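PDB 6K9Z: galactose-1-phosphate uridylyltransferase from Pyrobaculum aerophilum str. IM2, which probably exchanges a uridylyl group between UDP-glucose and hexose 1-phosphates such as galactose 1-phosphate, working as a zinc-binding enzyme. Local coordinates for residues A[88-92]-A[125-129]; A[182-186]-A[305-309]; A[200-206]-A[267-273]. The protein carries 1 engineered substitution. One frame throughout, in Å; residues are numbered along the deposited sequence.

Interaction 1. Residues A[88-92]-A[125-129]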
ATOM      1  N   VAL A  88      21.118  -9.299 -17.008  1.00 39.32           N
ATOM      2  CA  VAL A  88      21.248  -9.917 -15.660  1.00 36.99           C
ATOM      3  C   VAL A  88      19.817  -9.897 -15.142  1.00 35.89           C
ATOM      4  O   VAL A  88      19.239  -8.822 -15.243  1.00 35.44           O
ATOM      5  CB  VAL A  88      22.229  -9.082 -14.809  1.00 35.96           C
ATOM      6  CG1 VAL A  88      22.211  -9.431 -13.329  1.00 35.04           C
ATOM      7  CG2 VAL A  88      23.636  -9.201 -15.361  1.00 36.94           C
ATOM      8  N   ASP A  89      19.233 -11.016 -14.702  1.00 36.24           N
ATOM      9  CA  ASP A  89      17.827 -11.006 -14.210  1.00 35.90           C
ATOM     10  C   ASP A  89      17.720 -10.153 -12.943  1.00 33.51           C
ATOM     11  O   ASP A  89      16.766  -9.311 -12.869  1.00 32.88           O
ATOM     12  CB  ASP A  89      17.261 -12.397 -13.925  1.00 39.16           C
ATOM     13  CG  ASP A  89      15.846 -12.325 -13.333  1.00 40.59           C
ATOM     14  OD1 ASP A  89      14.896 -11.961 -14.081  1.00 41.52           O
ATOM     15  OD2 ASP A  89      15.688 -12.606 -12.110  1.00 40.53           O
ATOM     16  N   ASP A  90      18.644 -10.329 -11.976  1.00 30.88           N
ATOM     17  CA  ASP A  90      18.451  -9.781 -10.598  1.00 29.06           C
ATOM     18  C   ASP A  90      19.759  -9.202 -10.027  1.00 27.85           C
ATOM     19  O   ASP A  90      20.846  -9.640 -10.414  1.00 27.94           O
ATOM     20  CB  ASP A  90      17.875 -10.858  -9.658  1.00 29.71           C
ATOM     21  CG  ASP A  90      17.480 -10.276  -8.311  1.00 29.02           C
ATOM     22  OD1 ASP A  90      16.978  -9.110  -8.298  1.00 28.59           O
ATOM     23  OD2 ASP A  90      17.752 -10.919  -7.279  1.00 29.45           O
ATOM     24  N   LEU A  91      19.645  -8.332  -9.041  1.00 27.31           N
ATOM     25  CA  LEU A  91      20.772  -7.875  -8.190  1.00 26.88           C
ATOM     26  C   LEU A  91      21.542  -9.093  -7.687  1.00 28.18           C
ATOM     27  O   LEU A  91      22.778  -9.097  -7.709  1.00 28.02           O
ATOM     28  CB  LEU A  91      20.181  -7.068  -7.043  1.00 26.43           C
ATOM     29  CG  LEU A  91      21.173  -6.455  -6.075  1.00 26.34           C
ATOM     30  CD1 LEU A  91      22.082  -5.458  -6.786  1.00 25.66           C
ATOM     31  CD2 LEU A  91      20.382  -5.783  -4.962  1.00 26.77           C
ATOM     32  N   SER A  92      20.833 -10.153  -7.284  1.00 22.84           N
ATOM     33  CA  SER A  92      21.457 -11.363  -6.687  1.00 23.12           C
ATOM     34  C   SER A  92      22.306 -12.132  -7.697  1.00 23.65           C
ATOM     35  O   SER A  92      23.137 -12.962  -7.259  1.00 23.96           O
ATOM     36  CB  SER A  92      20.420 -12.263  -6.029  1.00 24.19           C
ATOM     37  OG  SER A  92      19.575 -12.905  -6.967  1.00 25.36           O
ATOM     38  N   PHE A 125      15.264   2.541  -2.887  1.00 13.86           N
ATOM     39  CA  PHE A 125      14.306   1.435  -3.083  1.00 13.95           C
ATOM     40  C   PHE A 125      14.578   0.754  -4.410  1.00 14.36           C
ATOM     41  O   PHE A 125      15.278   1.306  -5.249  1.00 14.31           O
ATOM     42  CB  PHE A 125      12.849   1.878  -2.945  1.00 14.32           C
ATOM     43  CG  PHE A 125      12.368   2.845  -3.976  1.00 14.80           C
ATOM     44  CD1 PHE A 125      12.631   4.198  -3.839  1.00 15.54           C
ATOM     45  CD2 PHE A 125      11.682   2.397  -5.096  1.00 15.12           C
ATOM     46  CE1 PHE A 125      12.149   5.100  -4.773  1.00 15.67           C
ATOM     47  CE2 PHE A 125      11.237   3.288  -6.051  1.00 16.13           C
ATOM     48  CZ  PHE A 125      11.473   4.642  -5.903  1.00 16.19           C
ATOM     49  N   ARG A 126      14.038  -0.466  -4.536  1.00 14.85           N
ATOM     50  CA  ARG A 126      14.238  -1.243  -5.751  1.00 16.11           C
ATOM     51  C   ARG A 126      12.931  -1.959  -6.025  1.00 16.23           C
ATOM     52  O   ARG A 126      12.445  -2.640  -5.141  1.00 15.38           O
ATOM     53  CB  ARG A 126      15.422  -2.186  -5.593  1.00 17.01           C
ATOM     54  CG  ARG A 126      15.861  -2.872  -6.893  1.00 18.77           C
ATOM     55  CD  ARG A 126      17.063  -3.823  -6.649  1.00 18.83           C
ATOM     56  NE  ARG A 126      17.806  -4.053  -7.869  1.00 19.71           N
ATOM     57  CZ  ARG A 126      17.476  -4.941  -8.825  1.00 21.49           C
ATOM     58  NH1 ARG A 126      16.410  -5.729  -8.687  1.00 21.64           N
ATOM     59  NH2 ARG A 126      18.161  -4.982  -9.964  1.00 21.12           N
ATOM     60  N   ASN A 127      12.439  -1.840  -7.255  1.00 16.36           N
ATOM     61  CA  ASN A 127      11.287  -2.647  -7.721  1.00 17.44           C
ATOM     62  C   ASN A 127      11.816  -3.668  -8.724  1.00 17.66           C
ATOM     63  O   ASN A 127      12.588  -3.278  -9.602  1.00 17.14           O
ATOM     64  CB  ASN A 127      10.214  -1.783  -8.380  1.00 18.53           C
ATOM     65  CG  ASN A 127       9.651  -0.779  -7.403  1.00 19.17           C
ATOM     66  OD1 ASN A 127       9.295  -1.163  -6.287  1.00 19.12           O
ATOM     67  ND2 ASN A 127       9.535   0.478  -7.837  1.00 19.39           N
ATOM     68  N   LYS A 128      11.363  -4.938  -8.627  1.00 18.33           N
ATOM     69  CA  LYS A 128      11.903  -5.977  -9.530  1.00 18.55           C
ATOM     70  C   LYS A 128      10.743  -6.821 -10.033  1.00 19.02           C
ATOM     71  O   LYS A 128       9.980  -7.334  -9.210  1.00 18.03           O
ATOM     72  CB  LYS A 128      12.928  -6.835  -8.773  1.00 19.51           C
ATOM     73  CG  LYS A 128      13.682  -7.809  -9.655  1.00 21.75           C
ATOM     74  CD  LYS A 128      12.994  -9.145  -9.899  1.00 24.05           C
ATOM     75  CE  LYS A 128      13.892 -10.108 -10.651  1.00 26.37           C
ATOM     76  NZ  LYS A 128      13.385 -11.500 -10.555  1.00 29.73           N
ATOM     77  N   GLY A 129      10.592  -6.904 -11.344  1.00 20.15           N
ATOM     78  CA  GLY A 129       9.618  -7.813 -11.951  1.00 22.30           C
ATOM     79  C   GLY A 129       8.622  -7.085 -12.839  1.00 23.99           C
ATOM     80  O   GLY A 129       7.996  -6.100 -12.419  1.00 23.83           O
TER
HETATM   81  O   HOH W   1      16.711  -6.802 -11.611  1.00 25.68           O
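Lys128 and Asp89 form the shortest ionic pair here: NZ of Lys128 lies 3.0 Å from OD2 of Asp89, reaching that oxygen on its syn side, 20° out of the carboxylate plane. The pair ties the loop ahead of helix 96-114 to strand 121-128 of the large antiparallel sheet, within the N-terminal half of this HIT-clan fold. The loop is shaped by an Asx turn, in which OD2 of Asp90 accepts from Ser92 N (3.2 Å) and also from Ser92 OG. The other oxygen of Asp90, OD1, accepts from the hydroxyl of Tyr247 and stands 3.5 Å from Arg126 NH1. With the carboxylate and guanidinium planes 74° apart and OD1 well out of the guanidinium plane, this second salt bridge is one of charge alone. Arg126 finds a stronger partner in Glu82, and its NH2 also donates to water 1 (2.9 Å), which passes the link on to the carbonyl O of Asp89. The Arg126 side chain lies about 6 Å from that of Phe140, the engineered residue at the position predicted to carry the UMP-histidine intermediate. Leu91 meets Arg126 where its extended chain (chi2 -180°) ends. The Leu91 backbone N lies over the guanidinium, 3.8 Å from Arg126 NH2, and is buried without any hydrogen-bond partner, while CB of Leu91 sits over the centre of the same flat group, 3.9 Å from Arg126 CZ.

Interaction 2. Residues A[182-186]-A[305-309]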
ATOM      1  N   ARG A 182      12.766 -17.519  13.097  1.00 25.55           N
ATOM      2  CA  ARG A 182      12.481 -16.967  11.747  1.00 22.76           C
ATOM      3  C   ARG A 182      13.767 -16.470  11.076  1.00 21.33           C
ATOM      4  O   ARG A 182      13.652 -15.795  10.043  1.00 18.90           O
ATOM      5  CB  ARG A 182      11.417 -15.868  11.834  1.00 21.89           C
ATOM      6  CG  ARG A 182      10.000 -16.395  12.003  1.00 23.21           C
ATOM      7  CD  ARG A 182       8.996 -15.283  12.231  1.00 22.88           C
ATOM      8  NE  ARG A 182       9.458 -14.403  13.287  1.00 23.19           N
ATOM      9  CZ  ARG A 182       9.125 -14.519  14.562  1.00 24.95           C
ATOM     10  NH1 ARG A 182       8.296 -15.471  14.948  1.00 26.91           N
ATOM     11  NH2 ARG A 182       9.614 -13.670  15.445  1.00 24.97           N
ATOM     12  N   LEU A 183      14.941 -16.767  11.645  1.00 22.67           N
ATOM     13  CA  LEU A 183      16.179 -16.261  11.007  1.00 23.14           C
ATOM     14  C   LEU A 183      16.347 -17.049   9.711  1.00 23.17           C
ATOM     15  O   LEU A 183      16.213 -18.278   9.778  1.00 26.78           O
ATOM     16  CB  LEU A 183      17.346 -16.496  11.975  1.00 24.66           C
ATOM     17  CG  LEU A 183      18.685 -15.853  11.611  1.00 25.34           C
ATOM     18  CD1 LEU A 183      18.602 -14.334  11.493  1.00 24.83           C
ATOM     19  CD2 LEU A 183      19.714 -16.172  12.687  1.00 27.66           C
ATOM     20  N   VAL A 184      16.648 -16.421   8.589  1.00 18.77           N
ATOM     21  CA  VAL A 184      16.907 -17.170   7.332  1.00 18.99           C
ATOM     22  C   VAL A 184      18.411 -17.142   7.007  1.00 18.57           C
ATOM     23  O   VAL A 184      18.874 -18.073   6.350  1.00 19.03           O
ATOM     24  CB  VAL A 184      16.056 -16.671   6.168  1.00 19.11           C
ATOM     25  CG1 VAL A 184      14.584 -16.861   6.478  1.00 19.91           C
ATOM     26  CG2 VAL A 184      16.420 -15.253   5.798  1.00 18.69           C
ATOM     27  N   PHE A 185      19.147 -16.117   7.460  1.00 18.41           N
ATOM     28  CA  PHE A 185      20.588 -15.981   7.164  1.00 18.14           C
ATOM     29  C   PHE A 185      21.210 -15.016   8.156  1.00 17.68           C
ATOM     30  O   PHE A 185      20.573 -14.036   8.590  1.00 16.34           O
ATOM     31  CB  PHE A 185      20.820 -15.552   5.717  1.00 17.76           C
ATOM     32  CG  PHE A 185      22.268 -15.275   5.420  1.00 17.68           C
ATOM     33  CD1 PHE A 185      23.157 -16.324   5.262  1.00 18.91           C
ATOM     34  CD2 PHE A 185      22.766 -13.981   5.321  1.00 17.35           C
ATOM     35  CE1 PHE A 185      24.503 -16.098   4.994  1.00 18.81           C
ATOM     36  CE2 PHE A 185      24.129 -13.761   5.138  1.00 17.99           C
ATOM     37  CZ  PHE A 185      24.992 -14.819   4.958  1.00 18.06           C
ATOM     38  N   GLN A 186      22.477 -15.258   8.505  1.00 17.67           N
ATOM     39  CA  GLN A 186      23.228 -14.241   9.250  1.00 17.52           C
ATOM     40  C   GLN A 186      24.685 -14.394   8.896  1.00 17.11           C
ATOM     41  O   GLN A 186      25.136 -15.482   8.491  1.00 17.18           O
ATOM     42  CB  GLN A 186      22.972 -14.352  10.751  1.00 18.96           C
ATOM     43  CG  GLN A 186      23.661 -15.573  11.372  1.00 20.99           C
ATOM     44  CD  GLN A 186      23.347 -15.658  12.843  1.00 23.40           C
ATOM     45  OE1 GLN A 186      23.512 -14.684  13.563  1.00 23.75           O
ATOM     46  NE2 GLN A 186      22.878 -16.826  13.286  1.00 24.57           N
ATOM     47  N   ILE A 305      11.952 -20.353   3.220  1.00 21.78           N
ATOM     48  CA  ILE A 305      13.003 -19.446   2.669  1.00 20.49           C
ATOM     49  C   ILE A 305      14.360 -20.004   3.084  1.00 20.94           C
ATOM     50  O   ILE A 305      15.251 -20.094   2.234  1.00 20.37           O
ATOM     51  CB  ILE A 305      12.801 -17.993   3.136  1.00 19.65           C
ATOM     52  CG1 ILE A 305      11.499 -17.423   2.577  1.00 19.54           C
ATOM     53  CG2 ILE A 305      13.997 -17.120   2.794  1.00 18.83           C
ATOM     54  CD1 ILE A 305      11.202 -16.056   3.056  1.00 18.87           C
ATOM     55  N   LYS A 306      14.504 -20.330   4.357  1.00 21.23           N
ATOM     56  CA  LYS A 306      15.806 -20.811   4.891  1.00 22.18           C
ATOM     57  C   LYS A 306      16.227 -22.075   4.142  1.00 22.36           C
ATOM     58  O   LYS A 306      17.455 -22.177   3.781  1.00 22.24           O
ATOM     59  CB  LYS A 306      15.767 -20.991   6.404  1.00 23.64           C
ATOM     60  CG  LYS A 306      17.121 -21.304   7.053  1.00 25.83           C
ATOM     61  CD  LYS A 306      16.885 -21.586   8.500  1.00 28.74           C
ATOM     62  CE  LYS A 306      17.971 -21.055   9.383  1.00 31.48           C
ATOM     63  NZ  LYS A 306      19.121 -21.975   9.306  1.00 33.65           N
ATOM     64  N   ALA A 307      15.314 -23.009   3.887  1.00 23.14           N
ATOM     65  CA  ALA A 307      15.642 -24.282   3.200  1.00 24.25           C
ATOM     66  C   ALA A 307      16.149 -23.922   1.799  1.00 24.52           C
ATOM     67  O   ALA A 307      17.194 -24.507   1.353  1.00 24.74           O
ATOM     68  CB  ALA A 307      14.447 -25.218   3.166  1.00 25.26           C
ATOM     69  N   ALA A 308      15.440 -23.022   1.096  1.00 23.23           N
ATOM     70  CA  ALA A 308      15.805 -22.630  -0.286  1.00 23.59           C
ATOM     71  C   ALA A 308      17.179 -21.960  -0.270  1.00 22.55           C
ATOM     72  O   ALA A 308      17.984 -22.154  -1.217  1.00 23.03           O
ATOM     73  CB  ALA A 308      14.777 -21.702  -0.910  1.00 23.48           C
ATOM     74  N   LEU A 309      17.418 -21.164   0.763  1.00 21.61           N
ATOM     75  CA  LEU A 309      18.599 -20.300   0.911  1.00 21.36           C
ATOM     76  C   LEU A 309      19.851 -21.153   1.052  1.00 22.09           C
ATOM     77  O   LEU A 309      20.914 -20.669   0.647  1.00 21.75           O
ATOM     78  CB  LEU A 309      18.385 -19.421   2.145  1.00 20.72           C
ATOM     79  CG  LEU A 309      19.407 -18.311   2.340  1.00 20.08           C
ATOM     80  CD1 LEU A 309      18.731 -17.082   2.938  1.00 19.71           C
ATOM     81  CD2 LEU A 309      20.574 -18.767   3.191  1.00 20.46           C
TER
HETATM   82  O   HOH W   2      20.668 -20.068   6.846  1.00 27.11           O
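Val184 and Lys306 bring their CA atoms within 4.5 Å where strand 183-186, the outermost on its side of the nine-stranded sheet, passes the 305-309 part of helix 298-309, the two short axes 7.8 Å apart and inclined at 38°. The strand carries a classic beta bulge, Val184 and Phe185 both facing Ala192 of the neighbouring strand. Val184 is the residue most covered by the helix, and its two methyls divide the work. CG1, set anti to the carbonyl carbon (chi1 -62°), touches CG2 of Ile305 at 3.7 Å, whereas CG2 approaches CD1 of Leu309 at 4.1 Å. One helical turn beyond Ile305, Leu309 crosses Phe185 at about a right angle, resting its CD1 3.8 Å from Phe185 CB. Helix 220-240 backs this corner, since Phe185 and Leu309 both touch Ile232. Lys306 closes the outer margin with its aliphatic chain, CE lying 3.3 Å from Leu183 O. The bends at chi3 and chi4 bring NZ near water 2, which donates to Val184 O at 2.7 Å and accepts only weakly from the amine. No direct hydrogen bond joins strand to helix, and Leu183 O is buried without a partner; adhesion of this C-terminal-half helix to the edge strand therefore rests chiefly on aliphatic packing, with the polar link left to one solvent molecule.

Interaction 3. Residues A[200-206]-A[267-273]. With FE (Fe (III) ion), chain E.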
ATOM      1  N   TRP A 200       3.634  -9.280   3.862  1.00 16.76           N
ATOM      2  CA  TRP A 200       3.734  -9.707   2.449  1.00 17.69           C
ATOM      3  C   TRP A 200       4.114 -11.191   2.383  1.00 18.19           C
ATOM      4  O   TRP A 200       4.618 -11.758   3.357  1.00 17.61           O
ATOM      5  CB  TRP A 200       4.667  -8.737   1.692  1.00 17.05           C
ATOM      6  CG  TRP A 200       4.189  -7.326   1.823  1.00 17.27           C
ATOM      7  CD1 TRP A 200       4.717  -6.328   2.605  1.00 16.76           C
ATOM      8  CD2 TRP A 200       3.003  -6.773   1.217  1.00 17.53           C
ATOM      9  NE1 TRP A 200       3.948  -5.202   2.512  1.00 17.43           N
ATOM     10  CE2 TRP A 200       2.915  -5.434   1.651  1.00 17.46           C
ATOM     11  CE3 TRP A 200       2.039  -7.273   0.338  1.00 18.51           C
ATOM     12  CZ2 TRP A 200       1.868  -4.609   1.271  1.00 18.32           C
ATOM     13  CZ3 TRP A 200       1.005  -6.442  -0.064  1.00 18.84           C
ATOM     14  CH2 TRP A 200       0.913  -5.143   0.442  1.00 18.08           C
ATOM     15  N   PRO A 201       3.816 -11.879   1.265  1.00 19.45           N
ATOM     16  CA  PRO A 201       3.836 -13.349   1.215  1.00 20.90           C
ATOM     17  C   PRO A 201       5.238 -13.919   1.467  1.00 20.64           C
ATOM     18  O   PRO A 201       5.304 -14.967   2.065  1.00 21.28           O
ATOM     19  CB  PRO A 201       3.399 -13.702  -0.209  1.00 22.26           C
ATOM     20  CG  PRO A 201       2.739 -12.463  -0.737  1.00 21.75           C
ATOM     21  CD  PRO A 201       3.265 -11.290   0.030  1.00 20.69           C
ATOM     22  N   HIS A 202       6.310 -13.229   1.041  1.00 18.78           N
ATOM     23  CA  HIS A 202       7.692 -13.605   1.424  1.00 19.29           C
ATOM     24  C   HIS A 202       8.444 -12.387   1.919  1.00 19.35           C
ATOM     25  O   HIS A 202       9.217 -11.810   1.071  1.00 22.79           O
ATOM     26  CB  HIS A 202       8.451 -14.235   0.263  1.00 18.75           C
ATOM     27  CG  HIS A 202       7.951 -15.595  -0.078  1.00 19.40           C
ATOM     28  ND1 HIS A 202       6.879 -15.799  -0.955  1.00 19.89           N
ATOM     29  CD2 HIS A 202       8.325 -16.809   0.351  1.00 19.75           C
ATOM     30  CE1 HIS A 202       6.667 -17.116  -1.059  1.00 20.63           C
ATOM     31  NE2 HIS A 202       7.544 -17.757  -0.268  1.00 20.99           N
ATOM     32  N   GLU A 203       8.409 -12.092   3.211  1.00 17.45           N
ATOM     33  CA  GLU A 203       8.942 -10.802   3.696  1.00 16.35           C
ATOM     34  C   GLU A 203      10.165 -11.089   4.560  1.00 16.17           C
ATOM     35  O   GLU A 203      10.076 -11.921   5.454  1.00 16.92           O
ATOM     36  CB  GLU A 203       7.852 -10.014   4.421  1.00 15.99           C
ATOM     37  CG  GLU A 203       8.386  -8.691   4.985  1.00 15.87           C
ATOM     38  CD  GLU A 203       7.267  -7.750   5.415  1.00 15.80           C
ATOM     39  OE1 GLU A 203       6.090  -8.132   5.235  1.00 15.84           O
ATOM     40  OE2 GLU A 203       7.595  -6.676   5.982  1.00 16.24           O
ATOM     41  N   VAL A 204      11.270 -10.462   4.207  1.00 15.92           N
ATOM     42  CA  VAL A 204      12.544 -10.616   4.950  1.00 15.83           C
ATOM     43  C   VAL A 204      13.070  -9.233   5.284  1.00 15.42           C
ATOM     44  O   VAL A 204      13.121  -8.349   4.383  1.00 15.34           O
ATOM     45  CB  VAL A 204      13.546 -11.463   4.142  1.00 16.20           C
ATOM     46  CG1 VAL A 204      14.852 -11.591   4.937  1.00 16.51           C
ATOM     47  CG2 VAL A 204      13.035 -12.823   3.771  1.00 17.11           C
ATOM     48  N   HIS A 205      13.413  -9.013   6.556  1.00 14.67           N
ATOM     49  CA  HIS A 205      14.078  -7.761   7.007  1.00 14.35           C
ATOM     50  C   HIS A 205      15.549  -8.057   7.268  1.00 14.10           C
ATOM     51  O   HIS A 205      15.853  -9.147   7.862  1.00 14.38           O
ATOM     52  CB  HIS A 205      13.372  -7.217   8.230  1.00 14.64           C
ATOM     53  CG  HIS A 205      12.020  -6.671   7.959  1.00 14.26           C
ATOM     54  ND1 HIS A 205      11.382  -5.876   8.853  1.00 14.44           N
ATOM     55  CD2 HIS A 205      11.185  -6.867   6.909  1.00 14.83           C
ATOM     56  CE1 HIS A 205      10.186  -5.586   8.378  1.00 14.41           C
ATOM     57  NE2 HIS A 205      10.033  -6.204   7.181  1.00 14.47           N
ATOM     58  N   ILE A 206      16.422  -7.163   6.834  1.00 13.50           N
ATOM     59  CA  ILE A 206      17.883  -7.353   6.967  1.00 13.97           C
ATOM     60  C   ILE A 206      18.355  -6.202   7.864  1.00 13.92           C
ATOM     61  O   ILE A 206      18.348  -5.003   7.436  1.00 14.37           O
ATOM     62  CB  ILE A 206      18.577  -7.458   5.610  1.00 14.49           C
ATOM     63  CG1 ILE A 206      17.932  -8.579   4.766  1.00 14.81           C
ATOM     64  CG2 ILE A 206      20.080  -7.670   5.755  1.00 14.84           C
ATOM     65  CD1 ILE A 206      18.547  -8.809   3.392  1.00 15.17           C
ATOM     66  N   PHE A 267      16.838  -3.088   5.799  1.00 12.75           N
ATOM     67  CA  PHE A 267      16.232  -3.309   4.480  1.00 13.38           C
ATOM     68  C   PHE A 267      14.974  -4.155   4.672  1.00 13.78           C
ATOM     69  O   PHE A 267      15.033  -5.147   5.417  1.00 14.53           O
ATOM     70  CB  PHE A 267      17.207  -3.952   3.513  1.00 13.81           C
ATOM     71  CG  PHE A 267      18.347  -3.050   3.116  1.00 14.15           C
ATOM     72  CD1 PHE A 267      19.452  -2.921   3.957  1.00 15.14           C
ATOM     73  CD2 PHE A 267      18.306  -2.328   1.948  1.00 15.56           C
ATOM     74  CE1 PHE A 267      20.532  -2.122   3.582  1.00 15.59           C
ATOM     75  CE2 PHE A 267      19.398  -1.570   1.564  1.00 15.59           C
ATOM     76  CZ  PHE A 267      20.460  -1.388   2.411  1.00 15.92           C
ATOM     77  N   GLU A 268      13.857  -3.724   4.066  1.00 13.76           N
ATOM     78  CA  GLU A 268      12.650  -4.581   3.999  1.00 13.91           C
ATOM     79  C   GLU A 268      12.569  -5.104   2.565  1.00 13.85           C
ATOM     80  O   GLU A 268      12.630  -4.306   1.618  1.00 14.14           O
ATOM     81  CB  GLU A 268      11.389  -3.883   4.487  1.00 14.19           C
ATOM     82  CG  GLU A 268      11.493  -3.296   5.869  1.00 14.75           C
ATOM     83  CD  GLU A 268      10.208  -2.799   6.469  1.00 15.79           C
ATOM     84  OE1 GLU A 268      10.172  -2.651   7.697  1.00 16.72           O
ATOM     85  OE2 GLU A 268       9.280  -2.519   5.692  1.00 16.72           O
ATOM     86  N   ILE A 269      12.359  -6.409   2.432  1.00 13.82           N
ATOM     87  CA  ILE A 269      12.138  -7.035   1.122  1.00 14.33           C
ATOM     88  C   ILE A 269      10.755  -7.703   1.148  1.00 14.54           C
ATOM     89  O   ILE A 269      10.524  -8.559   2.037  1.00 13.90           O
ATOM     90  CB  ILE A 269      13.265  -8.031   0.816  1.00 15.31           C
ATOM     91  CG1 ILE A 269      14.653  -7.410   0.735  1.00 15.46           C
ATOM     92  CG2 ILE A 269      12.959  -8.767  -0.463  1.00 15.66           C
ATOM     93  CD1 ILE A 269      15.756  -8.445   0.925  1.00 16.89           C
ATOM     94  N   TYR A 270       9.919  -7.364   0.171  1.00 14.90           N
ATOM     95  CA  TYR A 270       8.550  -7.895  -0.007  1.00 15.51           C
ATOM     96  C   TYR A 270       8.578  -8.743  -1.263  1.00 16.90           C
ATOM     97  O   TYR A 270       8.534  -8.175  -2.308  1.00 16.42           O
ATOM     98  CB  TYR A 270       7.527  -6.780  -0.098  1.00 15.67           C
ATOM     99  CG  TYR A 270       7.660  -5.656   0.887  1.00 15.30           C
ATOM    100  CD1 TYR A 270       8.097  -5.830   2.179  1.00 15.71           C
ATOM    101  CD2 TYR A 270       7.249  -4.391   0.508  1.00 16.26           C
ATOM    102  CE1 TYR A 270       8.141  -4.783   3.086  1.00 14.91           C
ATOM    103  CE2 TYR A 270       7.309  -3.308   1.372  1.00 16.25           C
ATOM    104  CZ  TYR A 270       7.795  -3.505   2.668  1.00 16.06           C
ATOM    105  OH  TYR A 270       7.854  -2.422   3.499  1.00 16.03           O
ATOM    106  N   GLY A 271       8.724 -10.063  -1.121  1.00 17.41           N
ATOM    107  CA  GLY A 271       8.537 -11.005  -2.232  1.00 17.64           C
ATOM    108  C   GLY A 271       7.077 -11.211  -2.483  1.00 18.44           C
ATOM    109  O   GLY A 271       6.330 -11.512  -1.497  1.00 18.19           O
ATOM    110  N   MET A 272       6.644 -11.042  -3.731  1.00 18.61           N
ATOM    111  CA  MET A 272       5.201 -10.800  -3.985  1.00 19.48           C
ATOM    112  C   MET A 272       4.518 -12.058  -4.529  1.00 20.30           C
ATOM    113  O   MET A 272       3.359 -11.973  -4.891  1.00 21.35           O
ATOM    114  CB  MET A 272       4.976  -9.577  -4.877  1.00 19.76           C
ATOM    115  CG  MET A 272       5.493  -8.289  -4.246  1.00 20.05           C
ATOM    116  SD  MET A 272       4.595  -7.971  -2.678  1.00 21.39           S
ATOM    117  CE  MET A 272       3.076  -7.330  -3.351  1.00 23.47           C
ATOM    118  N   TYR A 273       5.161 -13.228  -4.531  1.00 21.32           N
ATOM    119  CA  TYR A 273       4.461 -14.504  -4.846  1.00 22.55           C
ATOM    120  C   TYR A 273       4.022 -15.158  -3.535  1.00 24.27           C
ATOM    121  O   TYR A 273       4.815 -15.245  -2.622  1.00 22.30           O
ATOM    122  CB  TYR A 273       5.332 -15.476  -5.632  1.00 22.63           C
ATOM    123  CG  TYR A 273       5.508 -15.203  -7.107  1.00 23.08           C
ATOM    124  CD1 TYR A 273       4.706 -14.316  -7.805  1.00 23.57           C
ATOM    125  CD2 TYR A 273       6.422 -15.933  -7.838  1.00 24.00           C
ATOM    126  CE1 TYR A 273       4.859 -14.120  -9.175  1.00 24.50           C
ATOM    127  CE2 TYR A 273       6.592 -15.760  -9.202  1.00 24.87           C
ATOM    128  CZ  TYR A 273       5.814 -14.847  -9.874  1.00 24.97           C
ATOM    129  OH  TYR A 273       5.948 -14.670 -11.216  1.00 26.70           O
TER
HETATM  130 FE    FE E 403      10.705  -0.748   8.816  1.00 14.53          FE
HETATM  131  O   HOH W   3       4.925  -2.856   4.334  1.00 26.08           O
HETATM  132  O   HOH W   4       9.973  -2.026  10.497  1.00 15.61           O
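Trp200 lowers the CD1 corner of its indole onto one face of the Tyr270 ring, toward the rim, with CD1 of Trp200 3.4 Å from CD1 of Tyr270 and the plane of its five-membered ring inclined at 36° to the phenol ring. Met272, bent at chi2 and chi3, curls back beside the indole; its CE meets Trp200 CE3 at 3.8 Å, while SD lies obliquely to the six-membered ring, a Met-aromatic contact. Glu203 runs alongside Tyr270, OE2 near CE1. Further along, Glu268 lies next to His205 and fits its CG over the imidazole centre, 3.6 Å from the ring centroid, in a CH-pi contact. Glu203, His205, Glu268 and Tyr270 share one face of an antiparallel strand pair, 202-206 with 267-271, belonging to the half-barrel sheet and joined by six backbone hydrogen bonds; Trp200 and Met272 come from the adjoining loops. On the other face, Ile206 CD1 meets Ile269 CD1 tip to tip at 3.7 Å beneath helix 220-240. Gly271 faces His202 closely: a CB built on it would come 3.0 Å from His202 CB. The face of Glu268 also shapes the iron site. Glu268 OE1 binds the iron at 2.3 Å, beside water 4, and Glu156, His252 and His266 complete the site. OE2 of Glu268 accepts from Tyr270 OH (2.6 Å), a second-shell bond. A phenylalanine in place of Tyr270 would probably rob Glu268 OE2 of this donor and let the iron-binding carboxylate turn more easily. His205 NE2 donates to Glu203 OE2 at 2.8 Å, while OE1 of that carboxylate gathers the backbone N atoms of Lys199 and Trp200.

How the interactions relate
All three contacts involve the same nine-stranded sheet, and their chemistry follows their place on it. Interaction 3, wholly buried, pairs two adjacent inner strands and buries 710 Å², both sides summed, against 232 Å² and 268 Å² for the others, combining backbone bonding, aromatic packing and a metal ligand. Interaction 1, buried apart from Asp89, attaches a loop to a strand through charges, in the other family half. Interaction 2 packs a helix on the outermost strand by aliphatic contact, Lys306 being its one exposed touching residue. It touches interaction 3, Ile305 CD1 lying 3.8 Å from Val204 CG2. All three have residues that reach the second subunit, interaction 2 through Arg182 and Glu65 of that subunit.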